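D-aminopeptidase (PDB 5TZB) acts as a beta-aminopeptidase of the S58 family and Ntn-hydrolase class, probably removing N-terminal beta-amino acids, and possibly D-amino acids, from peptides. Local coordinates at residues G50-L54 / H165-A169; C82-V86 / L270-T276; H87-G93 / D295-F301. One frame throughout, in Å; residues are numbered along the deposited sequence.

Contact 1 of 3, residues G50-L54 / H165-A169; sequences GHCTL and HVQRA
The forked end of L54 lies over one face of the H165 imidazole, the two side chains crossing at about a right angle. L54 CD1 stands 3.8 Å from the centroid of the H165 ring and 21° off its normal, a CH-pi contact, while CD2 rests on the same face at 3.5 Å from H165 NE2. A leucine suits this place because its two methyls can span a small flat ring. H165 bonds through ND1 to the backbone N of S162, which fixes the turn of the ring and ties it to the chain just before its helix.

C52 fills the middle of the interface. With SG anti to the backbone N (chi1 176°), the thiol reaches toward H165 and sits over the centre of the R168 guanidinium, 3.5 Å from R168 CZ. The arginine chain bends at chi3, bringing its flat cationic end across the polarisable sulfur and placing NH1 in the plane of the H165 ring, at its edge. C52 CB packs 3.4 Å from H165 O, the carbonyl that accepts the helical bond from A169 N.

This is a helix laid on a sheet face: helix 163-172 lies on 48-56, an edge strand of its sheet within this chain, and beside helix 119-129, with segments 165-169 and 50-54 inclined at 139° between their N-to-C directions, consistent with an outer helical layer of the Ntn-hydrolase alpha-beta-beta-alpha sandwich. Small residues bring the backbones together at the other end. A169 CB touches C52 CB at 4.2 Å, and G50, without a side chain, sets its CA 3.5 Å from A169 O in a CA-H...O contact. A water donates to H51 O and, weakly, to R168 O, whereas the H51 ring is held by T68 OG1 at ND1 and A179 O at NE2.

Contact 2 of 3, residues C82-V86 / L270-T276; sequences CFAGV and LLPHQCT
Apolar contacts centre on F83, whose ring has P272 over one face. P272 CD lies 3.6 Å from the centroid of the F83 ring, 16° off the normal, in a CH-pi contact with the rigid pyrrolidine. With CG beside the backbone N (chi1 -75°), the phenyl also runs side by side with L271, bringing F83 CE2 to 3.9 Å from L271 CD2. L270 O comes to the edge of the same ring, near its plane.

Close packing of the C275 side chain on the strand backbone follows. C275 CB sits 3.4 Å from G85 N, and C275 SG is 3.6 Å from F83 O. G85, with no side chain to meet the backbone of C275 and T276, lets the helix approach, so that the CA atoms of G85 and T276 are 4.3 Å apart.

Polar bonds organise the start of the helix. L271 holds the N-cap position, followed by a proline, a residue well suited to a first turn because its nitrogen needs no acceptor. Q274 OE1 accepts a hydrogen bond from L271 N at 3.0 Å through an in-plane lone pair, as in one half of a capping box. Across the gap, a water accepts from V86 N and bonds to T276 OG1.

The side chain of P272 comes within about 4 Å of a bound calcium ion (nearest atoms), and F83 and L271 pack on M328 and L271 of a second subunit. Helix 272-289 lies against one face of the sheet, where C275 also meets A305 of the adjoining strand 298-305, while the side chains of A84 and V86, directed away from this helix, pack on helix 98-104.

Contact 3 of 3, residues H87-G93 / D295-F301; sequences HVLNGNG and DSSGDIF
H87 and F301 exchange both backbone bonds: H87 N donates to F301 O, and F301 N to H87 O, each at 2.8 Å. Their side chains lie together on one sheet face, F301 CD2 meeting the edge of the imidazole, whose NE2 bonds to Q280 OE1 of a fourth subunit. F301 CE2 packs 3.6 Å from L89 CB.

Beyond the V88-I300 pair the register slips by one. L89 and N90 both face D299 in a classic beta bulge, so that D299 O accepts a weak bond from L89 N and a straight one, on a lone pair, from N90 N at 3.3 Å. D299 N answers to N90 O, completing the antiparallel pair.

Two asparagines satisfy carbonyls of the loop before the strand, their amides able to donate and accept at once. N90 ND2 divides its hydrogens between S297 O and D295 O, while N92 ND2 gives D295 O a nearly straight bond (175°) of 2.8 Å. They grip D295 O from opposite faces of its plane.

The remaining polar ends reach other subunits: N90 OD1 accepts from R277 and R281, and D295 OD1 pairs with R277, of the fourth; N92 OD1 accepts from W140, and N92 ND2 bonds to Y316 OH, of a third. G298 N bonds to S259 OG; S259 is the first residue modelled after a gap, consistent with a chain end made by self-cleavage in this family.

Contacts 2 and 3 are two stations on one sheet. Strand 82-88 supplies the first segment of contact 2 and runs directly into that of contact 3, with helix 272-289 and then strand 298-305 bringing the second segments; their centres are about 19 Å apart, and V86 CB touches F301 O. Contact 1 belongs to the other main sheet, its centre about 28 Å from that of contact 2 and about 25 Å from that of contact 3. Along the chain all three first segments precede all three second ones, so the pairings interleave and knit the fold into a single unit. Contacts 2 and 3 also meet other subunits, linking the chain's core to the tetramer.

Contact 1 of 3, residues G50-L54 / H165-A169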
ATOM      1  N   GLY C  50       7.313   3.413 -30.373  1.00 23.44           N
ATOM      2  CA  GLY C  50       7.373   4.511 -31.331  1.00 22.61           C
ATOM      3  C   GLY C  50       7.683   5.839 -30.655  1.00 22.55           C
ATOM      4  O   GLY C  50       7.234   6.089 -29.547  1.00 21.25           O
ATOM      5  N   HIS C  51       8.471   6.681 -31.316  1.00 23.39           N
ATOM      6  CA  HIS C  51       8.808   8.000 -30.792  1.00 24.09           C
ATOM      7  C   HIS C  51       8.195   9.084 -31.682  1.00 25.98           C
ATOM      8  O   HIS C  51       8.005   8.877 -32.883  1.00 27.96           O
ATOM      9  CB  HIS C  51      10.327   8.239 -30.731  1.00 24.15           C
ATOM     10  CG  HIS C  51      11.080   7.313 -29.822  1.00 23.28           C
ATOM     11  ND1 HIS C  51      10.763   7.142 -28.490  1.00 22.05           N
ATOM     12  CD2 HIS C  51      12.199   6.578 -30.036  1.00 22.83           C
ATOM     13  CE1 HIS C  51      11.618   6.299 -27.939  1.00 21.45           C
ATOM     14  NE2 HIS C  51      12.505   5.949 -28.853  1.00 21.93           N
ATOM     15  N   CYS C  52       7.868  10.224 -31.085  1.00 25.38           N
ATOM     16  CA  CYS C  52       7.676  11.463 -31.839  1.00 26.71           C
ATOM     17  C   CYS C  52       8.527  12.530 -31.171  1.00 27.72           C
ATOM     18  O   CYS C  52       8.342  12.833 -29.996  1.00 26.27           O
ATOM     19  CB  CYS C  52       6.213  11.894 -31.903  1.00 27.66           C
ATOM     20  SG  CYS C  52       5.991  13.485 -32.746  1.00 33.68           S
ATOM     21  N   THR C  53       9.490  13.059 -31.916  1.00 30.37           N
ATOM     22  CA  THR C  53      10.490  13.974 -31.376  1.00 31.89           C
ATOM     23  C   THR C  53      10.251  15.410 -31.836  1.00 33.84           C
ATOM     24  O   THR C  53      10.107  15.665 -33.032  1.00 34.29           O
ATOM     25  CB  THR C  53      11.907  13.522 -31.784  1.00 31.59           C
ATOM     26  OG1 THR C  53      12.112  12.184 -31.315  1.00 30.96           O
ATOM     27  CG2 THR C  53      12.985  14.447 -31.191  1.00 30.68           C
ATOM     28  N   LEU C  54      10.155  16.333 -30.881  1.00 34.84           N
ATOM     29  CA  LEU C  54       9.959  17.746 -31.190  1.00 36.16           C
ATOM     30  C   LEU C  54      11.208  18.546 -30.883  1.00 38.08           C
ATOM     31  O   LEU C  54      11.636  18.630 -29.733  1.00 37.74           O
ATOM     32  CB  LEU C  54       8.786  18.316 -30.397  1.00 35.55           C
ATOM     33  CG  LEU C  54       7.458  17.603 -30.637  1.00 35.34           C
ATOM     34  CD1 LEU C  54       6.349  18.265 -29.830  1.00 35.34           C
ATOM     35  CD2 LEU C  54       7.132  17.559 -32.138  1.00 35.41           C
ATOM     36  N   HIS C 165       0.927  14.542 -32.417  1.00 28.48           N
ATOM     37  CA  HIS C 165       2.213  13.970 -32.037  1.00 27.24           C
ATOM     38  C   HIS C 165       2.035  12.575 -31.452  1.00 25.54           C
ATOM     39  O   HIS C 165       2.866  11.692 -31.660  1.00 25.04           O
ATOM     40  CB  HIS C 165       2.922  14.887 -31.048  1.00 27.73           C
ATOM     41  CG  HIS C 165       3.183  16.252 -31.591  1.00 28.91           C
ATOM     42  ND1 HIS C 165       2.935  17.400 -30.871  1.00 29.58           N
ATOM     43  CD2 HIS C 165       3.674  16.654 -32.787  1.00 29.82           C
ATOM     44  CE1 HIS C 165       3.263  18.451 -31.601  1.00 30.74           C
ATOM     45  NE2 HIS C 165       3.711  18.026 -32.768  1.00 30.77           N
ATOM     46  N   VAL C 166       0.947  12.376 -30.719  1.00 25.16           N
ATOM     47  CA  VAL C 166       0.646  11.063 -30.182  1.00 24.06           C
ATOM     48  C   VAL C 166       0.355  10.115 -31.349  1.00 25.80           C
ATOM     49  O   VAL C 166       0.764   8.963 -31.339  1.00 24.69           O
ATOM     50  CB  VAL C 166      -0.548  11.089 -29.203  1.00 22.24           C
ATOM     51  CG1 VAL C 166      -0.848   9.700 -28.719  1.00 20.08           C
ATOM     52  CG2 VAL C 166      -0.255  12.000 -28.012  1.00 20.99           C
ATOM     53  N   GLN C 167      -0.334  10.617 -32.369  1.00 28.70           N
ATOM     54  CA  GLN C 167      -0.675   9.788 -33.521  1.00 30.16           C
ATOM     55  C   GLN C 167       0.558   9.400 -34.337  1.00 29.36           C
ATOM     56  O   GLN C 167       0.660   8.271 -34.811  1.00 29.78           O
ATOM     57  CB  GLN C 167      -1.682  10.522 -34.421  1.00 32.14           C
ATOM     58  CG  GLN C 167      -3.051  10.661 -33.811  1.00 33.21           C
ATOM     59  CD  GLN C 167      -3.733   9.313 -33.713  1.00 35.58           C
ATOM     60  OE1 GLN C 167      -3.443   8.405 -34.495  1.00 36.44           O
ATOM     61  NE2 GLN C 167      -4.622   9.162 -32.735  1.00 36.25           N
ATOM     62  N   ARG C 168       1.512  10.314 -34.437  1.00 28.67           N
ATOM     63  CA  ARG C 168       2.798  10.035 -35.077  1.00 29.72           C
ATOM     64  C   ARG C 168       3.587   8.952 -34.331  1.00 28.55           C
ATOM     65  O   ARG C 168       4.199   8.082 -34.962  1.00 28.89           O
ATOM     66  CB  ARG C 168       3.602  11.340 -35.203  1.00 32.09           C
ATOM     67  CG  ARG C 168       3.081  12.236 -36.343  1.00 35.15           C
ATOM     68  CD  ARG C 168       3.764  13.599 -36.455  1.00 37.25           C
ATOM     69  NE  ARG C 168       5.212  13.602 -36.303  1.00 38.68           N
ATOM     70  CZ  ARG C 168       5.904  14.706 -36.022  1.00 40.32           C
ATOM     71  NH1 ARG C 168       5.257  15.853 -35.858  1.00 40.92           N
ATOM     72  NH2 ARG C 168       7.228  14.676 -35.880  1.00 41.00           N
ATOM     73  N   ALA C 169       3.611   9.015 -33.001  1.00 26.66           N
ATOM     74  CA  ALA C 169       4.293   7.980 -32.215  1.00 25.40           C
ATOM     75  C   ALA C 169       3.602   6.626 -32.390  1.00 26.13           C
ATOM     76  O   ALA C 169       4.255   5.596 -32.565  1.00 26.67           O
ATOM     77  CB  ALA C 169       4.345   8.367 -30.735  1.00 23.26           C
TER
HETATM   78  O   HOH W   1       6.964   9.939 -35.515  1.00 45.36           O

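Contact 2 of 3, residues C82-V86 / L270-T276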
ATOM      1  N   CYS C  82      -3.069  -7.280 -20.704  1.00 17.29           N
ATOM      2  CA  CYS C  82      -1.912  -7.885 -20.056  1.00 15.56           C
ATOM      3  C   CYS C  82      -2.025  -7.727 -18.555  1.00 14.79           C
ATOM      4  O   CYS C  82      -2.424  -6.673 -18.057  1.00 15.19           O
ATOM      5  CB  CYS C  82      -0.599  -7.242 -20.522  1.00 16.23           C
ATOM      6  SG  CYS C  82      -0.208  -7.437 -22.259  1.00 18.56           S
ATOM      7  N   PHE C  83      -1.656  -8.766 -17.822  1.00 13.87           N
ATOM      8  CA  PHE C  83      -1.465  -8.609 -16.398  1.00 13.90           C
ATOM      9  C   PHE C  83      -0.333  -7.585 -16.165  1.00 14.23           C
ATOM     10  O   PHE C  83       0.620  -7.487 -16.952  1.00 13.20           O
ATOM     11  CB  PHE C  83      -1.157  -9.949 -15.741  1.00 13.28           C
ATOM     12  CG  PHE C  83      -2.369 -10.852 -15.589  1.00 13.92           C
ATOM     13  CD1 PHE C  83      -3.634 -10.315 -15.364  1.00 12.76           C
ATOM     14  CD2 PHE C  83      -2.234 -12.242 -15.657  1.00 13.91           C
ATOM     15  CE1 PHE C  83      -4.757 -11.152 -15.201  1.00 14.06           C
ATOM     16  CE2 PHE C  83      -3.348 -13.089 -15.507  1.00 13.46           C
ATOM     17  CZ  PHE C  83      -4.608 -12.547 -15.275  1.00 12.85           C
ATOM     18  N   ALA C  84      -0.469  -6.781 -15.119  1.00 14.53           N
ATOM     19  CA  ALA C  84       0.495  -5.718 -14.878  1.00 13.07           C
ATOM     20  C   ALA C  84       0.488  -5.301 -13.420  1.00 14.09           C
ATOM     21  O   ALA C  84      -0.426  -5.636 -12.673  1.00 12.70           O
ATOM     22  CB  ALA C  84       0.211  -4.524 -15.784  1.00 10.81           C
ATOM     23  N   GLY C  85       1.520  -4.562 -13.019  1.00 13.85           N
ATOM     24  CA  GLY C  85       1.610  -4.075 -11.663  1.00 13.21           C
ATOM     25  C   GLY C  85       2.485  -2.834 -11.647  1.00 13.92           C
ATOM     26  O   GLY C  85       3.256  -2.595 -12.590  1.00 13.49           O
ATOM     27  N   VAL C  86       2.380  -2.049 -10.579  1.00 14.02           N
ATOM     28  CA  VAL C  86       3.187  -0.838 -10.455  1.00 14.69           C
ATOM     29  C   VAL C  86       3.943  -0.814  -9.146  1.00 13.94           C
ATOM     30  O   VAL C  86       3.484  -1.378  -8.145  1.00 13.50           O
ATOM     31  CB  VAL C  86       2.334   0.435 -10.546  1.00 15.96           C
ATOM     32  CG1 VAL C  86       1.724   0.562 -11.915  1.00 16.51           C
ATOM     33  CG2 VAL C  86       1.245   0.445  -9.469  1.00 16.02           C
ATOM     34  N   LEU C 270       3.161 -14.019 -15.724  1.00 16.62           N
ATOM     35  CA  LEU C 270       3.062 -13.471 -14.379  1.00 15.69           C
ATOM     36  C   LEU C 270       1.658 -12.986 -14.069  1.00 14.79           C
ATOM     37  O   LEU C 270       1.046 -12.294 -14.893  1.00 14.90           O
ATOM     38  CB  LEU C 270       4.049 -12.314 -14.197  1.00 14.56           C
ATOM     39  CG  LEU C 270       5.540 -12.674 -14.239  1.00 14.88           C
ATOM     40  CD1 LEU C 270       6.374 -11.435 -13.966  1.00 15.08           C
ATOM     41  CD2 LEU C 270       5.864 -13.768 -13.243  1.00 13.61           C
ATOM     42  N   LEU C 271       1.177 -13.322 -12.876  1.00 14.66           N
ATOM     43  CA  LEU C 271      -0.091 -12.804 -12.346  1.00 13.91           C
ATOM     44  C   LEU C 271       0.086 -11.353 -11.875  1.00 14.71           C
ATOM     45  O   LEU C 271       1.228 -10.916 -11.682  1.00 13.96           O
ATOM     46  CB  LEU C 271      -0.576 -13.678 -11.188  1.00 13.06           C
ATOM     47  CG  LEU C 271      -0.848 -15.142 -11.527  1.00 13.62           C
ATOM     48  CD1 LEU C 271      -1.327 -15.882 -10.296  1.00 14.27           C
ATOM     49  CD2 LEU C 271      -1.866 -15.232 -12.659  1.00 13.30           C
ATOM     50  N   PRO C 272      -1.036 -10.612 -11.674  1.00 13.93           N
ATOM     51  CA  PRO C 272      -0.943  -9.219 -11.206  1.00 13.53           C
ATOM     52  C   PRO C 272      -0.020  -9.041  -9.987  1.00 12.07           C
ATOM     53  O   PRO C 272       0.854  -8.183 -10.052  1.00 13.64           O
ATOM     54  CB  PRO C 272      -2.397  -8.876 -10.859  1.00 13.84           C
ATOM     55  CG  PRO C 272      -3.172  -9.651 -11.876  1.00 13.08           C
ATOM     56  CD  PRO C 272      -2.423 -10.967 -12.027  1.00 12.86           C
ATOM     57  N   HIS C 273      -0.134  -9.869  -8.952  1.00 11.90           N
ATOM     58  CA  HIS C 273       0.701  -9.675  -7.762  1.00 11.79           C
ATOM     59  C   HIS C 273       2.181  -9.918  -8.068  1.00 13.14           C
ATOM     60  O   HIS C 273       3.055  -9.338  -7.414  1.00 14.80           O
ATOM     61  CB  HIS C 273       0.229 -10.572  -6.603  1.00 11.53           C
ATOM     62  CG  HIS C 273       0.741 -11.986  -6.650  1.00 12.48           C
ATOM     63  ND1 HIS C 273       0.130 -12.974  -7.391  1.00 12.20           N
ATOM     64  CD2 HIS C 273       1.752 -12.591  -5.979  1.00 13.74           C
ATOM     65  CE1 HIS C 273       0.760 -14.124  -7.200  1.00 13.54           C
ATOM     66  NE2 HIS C 273       1.752 -13.918  -6.354  1.00 14.28           N
ATOM     67  N   GLN C 274       2.459 -10.735  -9.078  1.00 12.05           N
ATOM     68  CA  GLN C 274       3.843 -11.042  -9.472  1.00 13.18           C
ATOM     69  C   GLN C 274       4.437  -9.911 -10.313  1.00 12.17           C
ATOM     70  O   GLN C 274       5.649  -9.686 -10.318  1.00 14.36           O
ATOM     71  CB  GLN C 274       3.900 -12.371 -10.239  1.00 13.92           C
ATOM     72  CG  GLN C 274       3.366 -13.560  -9.442  1.00 14.08           C
ATOM     73  CD  GLN C 274       3.532 -14.877 -10.196  1.00 14.65           C
ATOM     74  OE1 GLN C 274       3.043 -15.024 -11.315  1.00 15.77           O
ATOM     75  NE2 GLN C 274       4.223 -15.829  -9.587  1.00 14.45           N
ATOM     76  N   CYS C 275       3.587  -9.228 -11.066  1.00 11.21           N
ATOM     77  CA  CYS C 275       4.022  -8.049 -11.804  1.00 11.48           C
ATOM     78  C   CYS C 275       4.431  -6.916 -10.846  1.00 12.43           C
ATOM     79  O   CYS C 275       5.349  -6.149 -11.131  1.00 12.25           O
ATOM     80  CB  CYS C 275       2.921  -7.594 -12.751  1.00 11.89           C
ATOM     81  SG  CYS C 275       2.630  -8.707 -14.180  1.00 15.63           S
ATOM     82  N   THR C 276       3.730  -6.805  -9.723  1.00 13.92           N
ATOM     83  CA  THR C 276       4.083  -5.828  -8.683  1.00 14.30           C
ATOM     84  C   THR C 276       5.470  -6.136  -8.129  1.00 14.71           C
ATOM     85  O   THR C 276       6.301  -5.235  -7.938  1.00 14.55           O
ATOM     86  CB  THR C 276       3.054  -5.832  -7.538  1.00 14.03           C
ATOM     87  OG1 THR C 276       1.761  -5.584  -8.088  1.00 14.24           O
ATOM     88  CG2 THR C 276       3.371  -4.739  -6.485  1.00 20.10           C
TER
HETATM   89  O   HOH W   2       0.264  -3.135  -8.818  1.00 11.08           O

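Contact 3 of 3, residues H87-G93 / D295-F301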
ATOM      1  N   HIS C  87       5.108  -0.165  -9.151  1.00 13.54           N
ATOM      2  CA  HIS C  87       5.770   0.157  -7.902  1.00 13.57           C
ATOM      3  C   HIS C  87       6.289   1.591  -7.896  1.00 14.22           C
ATOM      4  O   HIS C  87       6.893   2.054  -8.869  1.00 14.74           O
ATOM      5  CB  HIS C  87       6.944  -0.784  -7.586  1.00 12.80           C
ATOM      6  CG  HIS C  87       7.636  -0.405  -6.316  1.00 13.73           C
ATOM      7  ND1 HIS C  87       7.193  -0.825  -5.076  1.00 15.53           N
ATOM      8  CD2 HIS C  87       8.663   0.447  -6.073  1.00 13.01           C
ATOM      9  CE1 HIS C  87       7.943  -0.282  -4.135  1.00 15.56           C
ATOM     10  NE2 HIS C  87       8.844   0.496  -4.711  1.00 10.87           N
ATOM     11  N   VAL C  88       6.077   2.278  -6.777  1.00 14.20           N
ATOM     12  CA  VAL C  88       6.550   3.647  -6.654  1.00 15.79           C
ATOM     13  C   VAL C  88       7.647   3.766  -5.598  1.00 13.46           C
ATOM     14  O   VAL C  88       7.403   3.590  -4.409  1.00 12.78           O
ATOM     15  CB  VAL C  88       5.403   4.626  -6.293  1.00 16.76           C
ATOM     16  CG1 VAL C  88       5.983   6.020  -6.108  1.00 17.13           C
ATOM     17  CG2 VAL C  88       4.344   4.623  -7.374  1.00 15.57           C
ATOM     18  N   LEU C  89       8.866   4.035  -6.058  1.00 13.11           N
ATOM     19  CA  LEU C  89       9.987   4.302  -5.174  1.00 13.00           C
ATOM     20  C   LEU C  89       9.871   5.714  -4.603  1.00 13.58           C
ATOM     21  O   LEU C  89      10.208   5.943  -3.448  1.00 13.90           O
ATOM     22  CB  LEU C  89      11.327   4.123  -5.925  1.00 11.84           C
ATOM     23  CG  LEU C  89      12.645   4.630  -5.326  1.00 16.40           C
ATOM     24  CD1 LEU C  89      12.918   4.110  -3.906  1.00 16.64           C
ATOM     25  CD2 LEU C  89      13.800   4.228  -6.269  1.00 15.16           C
ATOM     26  N   ASN C  90       9.445   6.661  -5.433  1.00 14.63           N
ATOM     27  CA  ASN C  90       9.282   8.053  -4.998  1.00 15.39           C
ATOM     28  C   ASN C  90       8.281   8.789  -5.876  1.00 16.45           C
ATOM     29  O   ASN C  90       8.604   9.169  -7.005  1.00 17.12           O
ATOM     30  CB  ASN C  90      10.626   8.775  -5.036  1.00 15.36           C
ATOM     31  CG  ASN C  90      10.633  10.059  -4.211  1.00 15.01           C
ATOM     32  OD1 ASN C  90      10.748  10.014  -2.982  1.00 14.29           O
ATOM     33  ND2 ASN C  90      10.542  11.207  -4.884  1.00 14.01           N
ATOM     34  N   GLY C  91       7.078   9.024  -5.354  1.00 15.61           N
ATOM     35  CA  GLY C  91       5.983   9.520  -6.177  1.00 12.08           C
ATOM     36  C   GLY C  91       5.952  10.995  -6.507  1.00 12.45           C
ATOM     37  O   GLY C  91       4.861  11.563  -6.613  1.00 12.63           O
ATOM     38  N   ASN C  92       7.123  11.627  -6.678  1.00 12.74           N
ATOM     39  CA  ASN C  92       7.165  13.036  -7.050  1.00 14.86           C
ATOM     40  C   ASN C  92       6.990  13.180  -8.549  1.00 15.42           C
ATOM     41  O   ASN C  92       7.851  13.727  -9.225  1.00 14.71           O
ATOM     42  CB  ASN C  92       8.489  13.699  -6.600  1.00 15.63           C
ATOM     43  CG  ASN C  92       8.346  15.209  -6.379  1.00 16.36           C
ATOM     44  OD1 ASN C  92       7.421  15.835  -6.899  1.00 16.80           O
ATOM     45  ND2 ASN C  92       9.285  15.807  -5.623  1.00 15.58           N
ATOM     46  N   GLY C  93       5.865  12.671  -9.051  1.00 16.10           N
ATOM     47  CA  GLY C  93       5.568  12.675 -10.472  1.00 16.23           C
ATOM     48  C   GLY C  93       4.101  12.389 -10.714  1.00 16.46           C
ATOM     49  O   GLY C  93       3.353  12.049  -9.790  1.00 14.54           O
ATOM     50  N   ASP C 295      14.493  13.550  -3.255  1.00 15.69           N
ATOM     51  CA  ASP C 295      13.110  13.972  -3.015  1.00 16.43           C
ATOM     52  C   ASP C 295      12.426  14.447  -4.303  1.00 16.24           C
ATOM     53  O   ASP C 295      11.232  14.184  -4.518  1.00 13.59           O
ATOM     54  CB  ASP C 295      13.067  15.101  -1.981  1.00 16.67           C
ATOM     55  CG  ASP C 295      11.698  15.745  -1.886  1.00 16.46           C
ATOM     56  OD1 ASP C 295      10.822  15.131  -1.267  1.00 15.60           O
ATOM     57  OD2 ASP C 295      11.500  16.867  -2.411  1.00 17.28           O
ATOM     58  N   SER C 296      13.185  15.098  -5.176  1.00 15.39           N
ATOM     59  CA  SER C 296      12.594  15.751  -6.350  1.00 17.86           C
ATOM     60  C   SER C 296      12.310  14.804  -7.513  1.00 18.11           C
ATOM     61  O   SER C 296      11.747  15.225  -8.523  1.00 18.89           O
ATOM     62  CB  SER C 296      13.500  16.860  -6.869  1.00 19.29           C
ATOM     63  OG  SER C 296      14.689  16.315  -7.407  1.00 20.65           O
ATOM     64  N   SER C 297      12.699  13.544  -7.369  1.00 16.83           N
ATOM     65  CA  SER C 297      12.675  12.594  -8.483  1.00 18.53           C
ATOM     66  C   SER C 297      11.429  11.696  -8.531  1.00 18.22           C
ATOM     67  O   SER C 297      11.218  10.866  -7.658  1.00 19.01           O
ATOM     68  CB  SER C 297      13.941  11.729  -8.427  1.00 19.55           C
ATOM     69  OG  SER C 297      14.132  11.026  -9.628  1.00 20.10           O
ATOM     70  N   GLY C 298      10.619  11.850  -9.571  1.00 16.95           N
ATOM     71  CA  GLY C 298       9.455  11.002  -9.752  1.00 16.00           C
ATOM     72  C   GLY C 298       9.893   9.638 -10.241  1.00 17.17           C
ATOM     73  O   GLY C 298      10.092   9.428 -11.443  1.00 17.46           O
ATOM     74  N   ASP C 299      10.071   8.711  -9.305  1.00 16.62           N
ATOM     75  CA  ASP C 299      10.574   7.390  -9.657  1.00 17.00           C
ATOM     76  C   ASP C 299       9.427   6.380  -9.627  1.00 16.63           C
ATOM     77  O   ASP C 299       9.051   5.853  -8.575  1.00 16.42           O
ATOM     78  CB  ASP C 299      11.728   7.001  -8.725  1.00 16.12           C
ATOM     79  CG  ASP C 299      12.875   8.030  -8.759  1.00 16.42           C
ATOM     80  OD1 ASP C 299      12.994   8.778  -9.762  1.00 17.48           O
ATOM     81  OD2 ASP C 299      13.652   8.107  -7.785  1.00 16.12           O
ATOM     82  N   ILE C 300       8.851   6.149 -10.804  1.00 16.84           N
ATOM     83  CA  ILE C 300       7.611   5.387 -10.913  1.00 16.12           C
ATOM     84  C   ILE C 300       7.767   4.241 -11.904  1.00 14.80           C
ATOM     85  O   ILE C 300       8.180   4.454 -13.051  1.00 14.03           O
ATOM     86  CB  ILE C 300       6.448   6.327 -11.323  1.00 17.13           C
ATOM     87  CG1 ILE C 300       6.267   7.408 -10.254  1.00 18.05           C
ATOM     88  CG2 ILE C 300       5.160   5.548 -11.578  1.00 12.04           C
ATOM     89  CD1 ILE C 300       5.254   8.497 -10.614  1.00 17.60           C
ATOM     90  N   PHE C 301       7.449   3.029 -11.454  1.00 13.31           N
ATOM     91  CA  PHE C 301       7.762   1.822 -12.213  1.00 13.71           C
ATOM     92  C   PHE C 301       6.526   0.988 -12.568  1.00 14.14           C
ATOM     93  O   PHE C 301       5.653   0.763 -11.731  1.00 14.34           O
ATOM     94  CB  PHE C 301       8.739   0.932 -11.428  1.00 13.48           C
ATOM     95  CG  PHE C 301       9.878   1.681 -10.778  1.00 13.93           C
ATOM     96  CD1 PHE C 301      10.523   2.717 -11.429  1.00 13.79           C
ATOM     97  CD2 PHE C 301      10.303   1.330  -9.492  1.00 13.75           C
ATOM     98  CE1 PHE C 301      11.576   3.405 -10.807  1.00 12.45           C
ATOM     99  CE2 PHE C 301      11.354   2.016  -8.869  1.00 13.75           C
ATOM    100  CZ  PHE C 301      11.990   3.043  -9.527  1.00 12.68           C
TER